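Local coordinates for outer membrane lipoprotein carrier protein LolA (Thermus thermophilus, PDB 2YZY) that probably carries lipoproteins across the periplasm to the outer membrane, as a member of the LolA-like family, at residues Lys17-Pro22 and Val176-Thr181. Numbering follows the deposited sequence.
Sequences KNLSTP and VEFKRT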
# COMPACT_ATOMS: atom_id res chain seq x y z
N LYS A 17 -13.02 -6.46 -5.87
CA LYS A 17 -14.24 -5.97 -6.48
C LYS A 17 -14.73 -4.70 -5.79
O LYS A 17 -15.22 -3.77 -6.44
CB LYS A 17 -15.35 -7.03 -6.41
CG LYS A 17 -15.36 -8.05 -7.54
CD LYS A 17 -14.27 -9.10 -7.42
CE LYS A 17 -12.93 -8.61 -7.94
NZ LYS A 17 -11.91 -9.69 -7.90
N ASN A 18 -14.58 -4.65 -4.47
CA ASN A 18 -15.03 -3.52 -3.68
C ASN A 18 -14.19 -2.26 -3.88
O ASN A 18 -14.65 -1.15 -3.60
CB ASN A 18 -15.04 -3.89 -2.19
CG ASN A 18 -15.73 -2.86 -1.33
OD1 ASN A 18 -16.86 -2.44 -1.62
ND2 ASN A 18 -15.07 -2.44 -0.25
N LEU A 19 -12.96 -2.42 -4.37
CA LEU A 19 -12.08 -1.29 -4.61
C LEU A 19 -11.79 -1.09 -6.09
O LEU A 19 -10.68 -0.75 -6.48
CB LEU A 19 -10.76 -1.47 -3.86
CG LEU A 19 -10.84 -1.50 -2.33
CD1 LEU A 19 -9.45 -1.73 -1.75
CD2 LEU A 19 -11.42 -0.18 -1.83
N SER A 20 -12.81 -1.31 -6.92
CA SER A 20 -12.67 -1.17 -8.36
C SER A 20 -12.85 0.27 -8.83
O SER A 20 -12.59 0.59 -9.99
CB SER A 20 -13.69 -2.08 -9.08
OG SER A 20 -15.02 -1.74 -8.72
N THR A 21 -13.28 1.15 -7.93
CA THR A 21 -13.46 2.56 -8.24
C THR A 21 -12.32 3.34 -7.58
O THR A 21 -11.66 2.82 -6.68
CB THR A 21 -14.82 3.09 -7.73
OG1 THR A 21 -14.95 2.81 -6.34
CG2 THR A 21 -15.97 2.44 -8.50
N PRO A 22 -12.07 4.58 -8.01
CA PRO A 22 -10.99 5.37 -7.42
C PRO A 22 -11.07 5.58 -5.91
O PRO A 22 -12.14 5.78 -5.34
CB PRO A 22 -11.07 6.70 -8.18
CG PRO A 22 -11.67 6.31 -9.49
CD PRO A 22 -12.73 5.33 -9.10
N VAL A 176 -4.72 4.28 8.08
CA VAL A 176 -5.40 5.13 9.06
C VAL A 176 -6.49 6.07 8.55
O VAL A 176 -7.30 6.56 9.33
CB VAL A 176 -4.38 5.95 9.88
CG1 VAL A 176 -3.48 5.01 10.67
CG2 VAL A 176 -3.54 6.81 8.95
N GLU A 177 -6.50 6.33 7.24
CA GLU A 177 -7.52 7.18 6.62
C GLU A 177 -7.81 6.57 5.26
O GLU A 177 -6.91 6.01 4.63
CB GLU A 177 -7.03 8.62 6.45
CG GLU A 177 -6.71 9.32 7.78
CD GLU A 177 -6.29 10.77 7.61
OE1 GLU A 177 -5.46 11.06 6.72
OE2 GLU A 177 -6.79 11.62 8.38
N PHE A 178 -9.06 6.67 4.83
CA PHE A 178 -9.49 6.10 3.56
C PHE A 178 -10.67 6.89 3.03
O PHE A 178 -11.53 7.33 3.80
CB PHE A 178 -9.91 4.64 3.74
CG PHE A 178 -10.49 4.01 2.50
CD1 PHE A 178 -9.67 3.47 1.52
CD2 PHE A 178 -11.88 3.98 2.30
CE1 PHE A 178 -10.21 2.89 0.36
CE2 PHE A 178 -12.43 3.41 1.15
CZ PHE A 178 -11.59 2.87 0.18
N LYS A 179 -10.74 7.04 1.71
CA LYS A 179 -11.83 7.77 1.09
C LYS A 179 -11.99 7.39 -0.37
O LYS A 179 -11.01 7.30 -1.11
CB LYS A 179 -11.55 9.28 1.20
CG LYS A 179 -12.39 10.16 0.29
CD LYS A 179 -11.90 11.60 0.33
CE LYS A 179 -12.66 12.48 -0.66
NZ LYS A 179 -14.12 12.48 -0.39
N ARG A 180 -13.23 7.14 -0.79
CA ARG A 180 -13.48 6.85 -2.18
C ARG A 180 -13.58 8.23 -2.82
O ARG A 180 -14.10 9.16 -2.21
CB ARG A 180 -14.80 6.08 -2.36
CG ARG A 180 -14.70 4.61 -1.96
CD ARG A 180 -15.85 3.80 -2.53
NE ARG A 180 -15.65 2.37 -2.33
CZ ARG A 180 -15.69 1.76 -1.15
NH1 ARG A 180 -15.93 2.46 -0.05
NH2 ARG A 180 -15.49 0.45 -1.07
N THR A 181 -13.07 8.37 -4.03
CA THR A 181 -13.08 9.67 -4.67
C THR A 181 -13.01 9.54 -6.18
O THR A 181 -13.30 8.48 -6.74
CB THR A 181 -11.87 10.49 -4.16
OG1 THR A 181 -11.89 11.80 -4.73
CG2 THR A 181 -10.57 9.78 -4.52
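Arg-180 NH2 is gripped by two partners: it donates to the backbone O of Asn-18 at 3.1 Å and forms a salt bridge with Asp-154 OD1. This pins the end of helix 7-18 to strand 169-180 in the LolA-like fold, where mostly antiparallel strands, among them 169-180 and 23-30, lie beside the helix. The N-H points almost straight at the carbonyl oxygen (172°), which lies in the guanidinium plane, although the nitrogen itself sits above the carbonyl plane. Asn-18 is the last helical residue, and a cation suits a carbonyl at a helix C-terminus, where the helix dipole would probably strengthen the attraction. An arginine can span the gap because its chain runs extended from CG to NE.

With CG anti to the backbone N (chi1 -169°), the Asn-18 amide crosses the guanidinium, their planes 63° apart. Its ND2 comes within 3.0 Å of Arg-180 NH2; both are donors, and Asp-154 OD1 engages both, by a hydrogen bond from ND2 and the salt bridge with NH2, which probably accounts for their closeness. ND2 also hydrogen-bonds Pro-155 O. Were Arg-180 replaced by an alanine, Asp-154 is likely to lose its charged mate and the Asn-18 carbonyl this donor.

Beside this polar cluster, leucine and phenylalanine supply apolar surface: the CD2 methyl of the branched Leu-19 side chain approaches the ring obliquely, 3.7 Å from Phe-178 CZ. Thr-21 OG1 lies near the guanidinium plane, 4.0 Å from Arg-180 CD.

Further along, the chain turns into strand 23-30, which pairs antiparallel with strand 169-180. Proline has no backbone N-H, yet Pro-22 O still accepts from Thr-181 N at 3.0 Å. The proline ring packs over the same junction, bringing Pro-22 CB to 3.2 Å from Thr-181 O.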